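Side-chain contacts in tellurite resistance protein of COG3793 (Nostoc punctiforme, PDB 2OU3), which is of unknown molecular function but belongs to the TerB family linked to tellurite resistance and binds zinc ions and an indole aldehyde in the crystal: residues Trp12-Phe17 / Ala59-Ala64; Lys51-Gly56 / Ala101-Ala106. All blocks are in the same frame, centred on the assembly; numbering follows the deposited sequence. Where two conformers were deposited one is given.

In the fold
The two contacts share helix 48-60: contact 2 uses residues 51-56, and contact 1 uses residues 59-64, where that helix runs out into a loop. Their centres lie about 15 Å apart. Along the chain the segments come in the order 12-17, 51-56, 59-64, 101-106, so the contacts cross. Contact 1 sets helix 4-18 against the end of helix 48-60 beside an indole aldehyde pocket, whereas contact 2 sets helix 94-106 against the middle of helix 48-60 near a zinc ion. Both also touch the second subunit, where W12 of one chain meets W53 of the other, so helix 48-60 connects pocket, metal-site helix and dimer interface.

Contact 1: residues Trp12-Phe17 / Ala59-Ala64; sequences WIINWF and ASWGVA. With I3A (1H-indole-3-carbaldehyde), chain E.
With its CG anti to the carbonyl carbon and beside the backbone N (chi1 -42°), W61 swings its indole out past I14, whose own chain is bent at both torsions (chi1 -77°, chi2 -69°) so that CD1 reaches across to it. I14 CD1 ends 4.0 Å from W61 CB and equally close to CG, at the root of the indole, and the two side chains run at about a right angle. Isoleucine suits this place: its longer branch carries CD1 forward, while branching at CB keeps CG2 beside its own helix and limits the rotamers. I13 lies a residue earlier, and its CG2 rests 3.8 Å from W61 CA and near the carbonyl oxygen of S60. I13 was deposited in two conformers, so its part is less certain. No hydrogen bond crosses between the segments; the touching side chains are apolar and the contact is buried. S60 turns its hydroxyl back to the F57 carbonyl of its own helix, while W61 O is bonded to S10 OG. G62 follows with positive phi, which glycine adopts with little strain, and its N bonds to A59 O at 2.9 Å as the chain leaves the helix.

The far end of the indole meets the ligand. The aldehyde carbon C3' of I3A lies over a face of W61, 3.3 Å from CZ3, on the same side of the ring plane as I14 CD1. F57 and F18 meet W61 edge-to-face, and S29 and M33 of helix 26-41 touch it too. S29 OG and D96 OD2 hydrogen-bond the ligand. The arrangement is that of an aromatic-walled pocket between helices, in which a tryptophan near the C-terminal end of a helix forms part of the wall and an N-terminal helix backs its root.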
loop_
_atom_site.group_PDB
_atom_site.type_symbol
_atom_site.label_atom_id
_atom_site.label_comp_id
_atom_site.label_asym_id
_atom_site.label_seq_id
_atom_site.Cartn_x
_atom_site.Cartn_y
_atom_site.Cartn_z
ATOM N N TRP A 12 -1.209 -8.912 4.760
ATOM C CA TRP A 12 -1.314 -8.517 3.363
ATOM C C TRP A 12 -0.520 -7.249 3.140
ATOM O O TRP A 12 0.304 -7.180 2.232
ATOM C CB TRP A 12 -2.782 -8.304 2.935
ATOM C CG TRP A 12 -2.934 -8.031 1.451
ATOM C CD1 TRP A 12 -3.251 -8.934 0.511
ATOM C CD2 TRP A 12 -2.764 -6.799 0.772
ATOM N NE1 TRP A 12 -3.287 -8.361 -0.720
ATOM C CE2 TRP A 12 -2.972 -7.049 -0.602
ATOM C CE3 TRP A 12 -2.454 -5.514 1.174
ATOM C CZ2 TRP A 12 -2.908 -6.053 -1.566
ATOM C CZ3 TRP A 12 -2.388 -4.530 0.230
ATOM C CH2 TRP A 12 -2.571 -4.811 -1.133
ATOM N N ILE A 13 -0.741 -6.242 3.983
ATOM C CA ILE A 13 -0.093 -4.957 3.797
ATOM C C ILE A 13 1.417 -5.015 4.070
ATOM O O ILE A 13 2.217 -4.350 3.391
ATOM C CB ILE A 13 -0.810 -3.859 4.652
ATOM C CG1 ILE A 13 -0.587 -2.471 4.057
ATOM C CG2 ILE A 13 -0.396 -3.923 6.128
ATOM C CD1 ILE A 13 -0.746 -2.407 2.533
ATOM N N ILE A 14 1.817 -5.800 5.067
ATOM C CA ILE A 14 3.243 -5.993 5.342
ATOM C C ILE A 14 3.892 -6.678 4.155
ATOM O O ILE A 14 4.952 -6.247 3.671
ATOM C CB ILE A 14 3.456 -6.806 6.622
ATOM C CG1 ILE A 14 3.219 -5.925 7.820
ATOM C CG2 ILE A 14 4.867 -7.373 6.642
ATOM C CD1 ILE A 14 4.317 -4.807 8.017
ATOM N N ASN A 15 3.232 -7.705 3.627
ATOM C CA ASN A 15 3.759 -8.351 2.410
ATOM C C ASN A 15 3.795 -7.392 1.199
ATOM O O ASN A 15 4.750 -7.392 0.403
ATOM C CB ASN A 15 2.997 -9.626 2.083
ATOM C CG ASN A 15 3.538 -10.315 0.864
ATOM O OD1 ASN A 15 3.048 -10.102 -0.257
ATOM N ND2 ASN A 15 4.592 -11.096 1.051
ATOM N N TRP A 16 2.752 -6.575 1.066
ATOM C CA TRP A 16 2.656 -5.662 -0.031
ATOM C C TRP A 16 3.860 -4.696 -0.066
ATOM O O TRP A 16 4.506 -4.529 -1.107
ATOM C CB TRP A 16 1.336 -4.878 0.001
ATOM C CG TRP A 16 1.254 -3.862 -1.090
ATOM C CD1 TRP A 16 1.500 -2.498 -0.977
ATOM C CD2 TRP A 16 1.000 -4.098 -2.478
ATOM N NE1 TRP A 16 1.369 -1.903 -2.203
ATOM C CE2 TRP A 16 1.073 -2.855 -3.138
ATOM C CE3 TRP A 16 0.713 -5.237 -3.233
ATOM C CZ2 TRP A 16 0.876 -2.733 -4.511
ATOM C CZ3 TRP A 16 0.505 -5.111 -4.580
ATOM C CH2 TRP A 16 0.559 -3.866 -5.205
ATOM N N PHE A 17 4.152 -4.053 1.055
ATOM C CA PHE A 17 5.183 -3.020 1.051
ATOM C C PHE A 17 6.592 -3.580 1.225
ATOM O O PHE A 17 7.558 -2.982 0.744
ATOM C CB PHE A 17 4.917 -2.015 2.166
ATOM C CG PHE A 17 3.831 -1.036 1.834
ATOM C CD1 PHE A 17 3.993 -0.134 0.799
ATOM C CD2 PHE A 17 2.656 -1.000 2.566
ATOM C CE1 PHE A 17 3.007 0.798 0.503
ATOM C CE2 PHE A 17 1.652 -0.056 2.262
ATOM C CZ PHE A 17 1.836 0.823 1.234
ATOM N N ALA A 59 0.910 3.272 11.195
ATOM C CA ALA A 59 -0.427 2.862 11.668
ATOM C C ALA A 59 -1.110 1.905 10.710
ATOM O O ALA A 59 -1.828 0.992 11.168
ATOM C CB ALA A 59 -1.322 4.081 11.905
ATOM N N SER A 60 -0.902 2.108 9.399
ATOM C CA SER A 60 -1.564 1.297 8.388
ATOM C C SER A 60 -1.207 -0.153 8.538
ATOM O O SER A 60 -1.970 -0.982 8.092
ATOM C CB SER A 60 -1.239 1.748 6.963
ATOM O OG SER A 60 0.062 1.383 6.591
ATOM N N TRP A 61 -0.040 -0.487 9.099
ATOM C CA TRP A 61 0.348 -1.910 9.236
ATOM C C TRP A 61 -0.427 -2.619 10.339
ATOM O O TRP A 61 -0.281 -3.827 10.533
ATOM C CB TRP A 61 1.824 -2.118 9.546
ATOM C CG TRP A 61 2.731 -1.236 8.757
ATOM C CD1 TRP A 61 2.511 -0.767 7.505
ATOM C CD2 TRP A 61 3.990 -0.701 9.177
ATOM N NE1 TRP A 61 3.555 0.037 7.114
ATOM C CE2 TRP A 61 4.483 0.078 8.118
ATOM C CE3 TRP A 61 4.765 -0.824 10.343
ATOM C CZ2 TRP A 61 5.700 0.760 8.198
ATOM C CZ3 TRP A 61 5.955 -0.155 10.416
ATOM C CH2 TRP A 61 6.415 0.633 9.352
ATOM N N GLY A 62 -1.213 -1.881 11.086
ATOM C CA GLY A 62 -2.021 -2.458 12.175
ATOM C C GLY A 62 -1.262 -2.710 13.467
ATOM O O GLY A 62 -1.696 -3.509 14.323
ATOM N N VAL A 63 -0.135 -2.014 13.633
ATOM C CA VAL A 63 0.629 -2.037 14.904
ATOM C C VAL A 63 -0.251 -1.714 16.122
ATOM O O VAL A 63 -1.275 -1.030 16.009
ATOM C CB VAL A 63 1.853 -1.095 14.904
ATOM C CG1 VAL A 63 2.823 -1.509 13.842
ATOM C CG2 VAL A 63 1.458 0.419 14.791
ATOM N N ALA A 64 0.129 -2.262 17.277
ATOM C CA ALA A 64 -0.501 -1.914 18.543
ATOM C C ALA A 64 -0.464 -0.415 18.739
ATOM O O ALA A 64 0.482 0.234 18.283
ATOM C CB ALA A 64 0.212 -2.639 19.736
HETATM O O I3A E . 7.685 -3.246 10.837
HETATM C "C3'" I3A E . 7.797 -2.835 9.685
HETATM C C3 I3A E . 9.074 -3.106 8.981
HETATM C C2 I3A E . 9.317 -2.767 7.678
HETATM N N I3A E . 10.587 -3.197 7.367
HETATM C C8 I3A E . 11.175 -3.801 8.420
HETATM C C9 I3A E . 10.237 -3.794 9.551
HETATM C C4 I3A E . 10.571 -4.395 10.774
HETATM C C5 I3A E . 11.819 -4.955 10.908
HETATM C C6 I3A E . 12.732 -4.979 9.841
HETATM C C7 I3A E . 12.398 -4.411 8.621
#

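Contact 2: residues Lys51-Gly56 / Ala101-Ala106. With ZN (zinc ion), chain C.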
loop_
_atom_site.group_PDB
_atom_site.type_symbol
_atom_site.label_atom_id
_atom_site.label_comp_id
_atom_site.label_asym_id
_atom_site.label_seq_id
_atom_site.Cartn_x
_atom_site.Cartn_y
_atom_site.Cartn_z
ATOM N N LYS A 51 6.345 14.026 9.689
ATOM C CA LYS A 51 6.117 13.074 10.801
ATOM C C LYS A 51 4.744 12.419 10.713
ATOM O O LYS A 51 4.594 11.206 10.969
ATOM C CB LYS A 51 6.300 13.723 12.193
ATOM C CG LYS A 51 6.301 12.644 13.347
ATOM C CD LYS A 51 6.824 13.174 14.669
ATOM C CE LYS A 51 6.815 12.082 15.734
ATOM N NZ LYS A 51 7.524 12.480 16.994
ATOM N N ASP A 52 3.741 13.205 10.320
ATOM C CA ASP A 52 2.395 12.684 10.165
ATOM C C ASP A 52 2.299 11.598 9.115
ATOM O O ASP A 52 1.594 10.620 9.336
ATOM C CB ASP A 52 1.386 13.755 9.845
ATOM C CG ASP A 52 1.125 14.666 11.027
ATOM O OD1 ASP A 52 1.605 14.354 12.143
ATOM O OD2 ASP A 52 0.464 15.707 10.828
ATOM N N TRP A 53 2.983 11.774 7.988
ATOM C CA TRP A 53 3.026 10.731 6.971
ATOM C C TRP A 53 3.658 9.434 7.497
ATOM O O TRP A 53 3.173 8.305 7.240
ATOM C CB TRP A 53 3.818 11.255 5.792
ATOM C CG TRP A 53 3.667 10.442 4.573
ATOM C CD1 TRP A 53 2.772 10.654 3.561
ATOM C CD2 TRP A 53 4.446 9.309 4.193
ATOM N NE1 TRP A 53 2.954 9.729 2.586
ATOM C CE2 TRP A 53 3.962 8.878 2.948
ATOM C CE3 TRP A 53 5.499 8.601 4.795
ATOM C CZ2 TRP A 53 4.490 7.779 2.281
ATOM C CZ3 TRP A 53 5.997 7.494 4.144
ATOM C CH2 TRP A 53 5.494 7.102 2.889
ATOM N N ALA A 54 4.743 9.578 8.237
ATOM C CA ALA A 54 5.453 8.422 8.799
ATOM C C ALA A 54 4.553 7.645 9.781
ATOM O O ALA A 54 4.492 6.409 9.744
ATOM C CB ALA A 54 6.717 8.888 9.499
ATOM N N LEU A 55 3.859 8.384 10.660
ATOM C CA LEU A 55 2.957 7.783 11.644
ATOM C C LEU A 55 1.788 7.094 10.970
ATOM O O LEU A 55 1.370 6.006 11.390
ATOM C CB LEU A 55 2.423 8.835 12.610
ATOM C CG LEU A 55 3.344 9.454 13.651
ATOM C CD1 LEU A 55 2.561 10.446 14.496
ATOM C CD2 LEU A 55 3.866 8.436 14.530
ATOM N N GLY A 56 1.286 7.707 9.894
ATOM C CA GLY A 56 0.171 7.123 9.139
ATOM C C GLY A 56 0.595 5.834 8.436
ATOM O O GLY A 56 -0.149 4.850 8.394
ATOM N N ALA A 101 12.667 6.646 4.603
ATOM C CA ALA A 101 13.130 7.983 4.978
ATOM C C ALA A 101 13.027 8.979 3.819
ATOM O O ALA A 101 12.622 10.137 4.000
ATOM C CB ALA A 101 14.579 7.932 5.479
ATOM N N ILE A 102 13.360 8.510 2.622
ATOM C CA ILE A 102 13.197 9.323 1.399
ATOM C C ILE A 102 11.741 9.699 1.199
ATOM O O ILE A 102 11.433 10.863 0.962
ATOM C CB ILE A 102 13.720 8.568 0.165
ATOM C CG1 ILE A 102 15.240 8.441 0.256
ATOM C CG2 ILE A 102 13.291 9.280 -1.170
ATOM C CD1 ILE A 102 15.865 7.342 -0.657
ATOM N N TRP A 103 10.842 8.713 1.290
ATOM C CA TRP A 103 9.402 8.952 1.135
ATOM C C TRP A 103 8.880 9.901 2.207
ATOM O O TRP A 103 8.101 10.792 1.911
ATOM C CB TRP A 103 8.609 7.655 1.190
ATOM C CG TRP A 103 8.411 7.005 -0.104
ATOM C CD1 TRP A 103 9.151 6.006 -0.650
ATOM C CD2 TRP A 103 7.398 7.331 -1.055
ATOM N NE1 TRP A 103 8.629 5.650 -1.886
ATOM C CE2 TRP A 103 7.567 6.464 -2.166
ATOM C CE3 TRP A 103 6.375 8.284 -1.089
ATOM C CZ2 TRP A 103 6.738 6.516 -3.266
ATOM C CZ3 TRP A 103 5.554 8.329 -2.186
ATOM C CH2 TRP A 103 5.742 7.465 -3.257
ATOM N N VAL A 104 9.324 9.715 3.446
ATOM C CA VAL A 104 8.951 10.641 4.517
ATOM C C VAL A 104 9.403 12.084 4.212
ATOM O O VAL A 104 8.643 13.010 4.412
ATOM C CB VAL A 104 9.526 10.202 5.866
ATOM C CG1 VAL A 104 9.356 11.309 6.909
ATOM C CG2 VAL A 104 8.819 8.904 6.345
ATOM N N SER A 105 10.639 12.247 3.774
ATOM C CA SER A 105 11.203 13.535 3.469
ATOM C C SER A 105 10.435 14.182 2.303
ATOM O O SER A 105 10.288 15.387 2.223
ATOM C CB SER A 105 12.673 13.369 3.118
ATOM O OG SER A 105 13.427 13.003 4.257
ATOM N N ALA A 106 9.969 13.372 1.373
ATOM C CA ALA A 106 9.220 13.873 0.224
ATOM C C ALA A 106 7.798 14.299 0.581
ATOM O O ALA A 106 7.151 14.959 -0.220
ATOM C CB ALA A 106 9.151 12.775 -0.870
HETATM ZN ZN ZN C . 10.719 17.166 3.213
HETATM O O HOH W 1 10.993 19.187 4.247
HETATM O O HOH W 2 10.626 18.025 1.188
#
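W53 and A54 close on V104 and on the CB of W103 in the tight part of this contact, where the axes of segments 51-56 and 101-106 come within 8.7 Å, with their N-to-C directions at 133°. W53 has CG anti to its backbone N (chi1 -166°), which sends the indole across to the other helix. Its CE3 packs 3.7 Å from V104 CG2, and the same methyl is 3.8 Å from A54 CB. The small alanine lets the backbones come close, and the beta-branched valine offers a compact methyl that touches both residues at once. Farther along the indole, W53 CH2 lies 3.6 Å from W103 CB, and W103 C sits over one face of the ring.

At the W103 ring the fit is looser. The two rings are nearly parallel (planes at 6°) but slid apart and barely overlap, the centroids of the W53 six-membered ring and the W103 five-membered ring lying 6.0 Å apart. Both tryptophans remain partly exposed. W12 and W16 of the second subunit meet W53 and W103, respectively, edge-to-face, and E143 accepts the hydrogen bond of W103 NE1.

S105 faces elsewhere. Its OG and N both bond to A101 O, from opposite faces of that carbonyl's plane, while its own carbonyl oxygen binds zinc at 2.1 Å. E50, D108, E115 and two waters complete the shell. Apolar packing thus joins two helices that each bring an oxygen ligand to the ion, E50 and the S105 carbonyl, so their fit probably sets how those ligands are spaced.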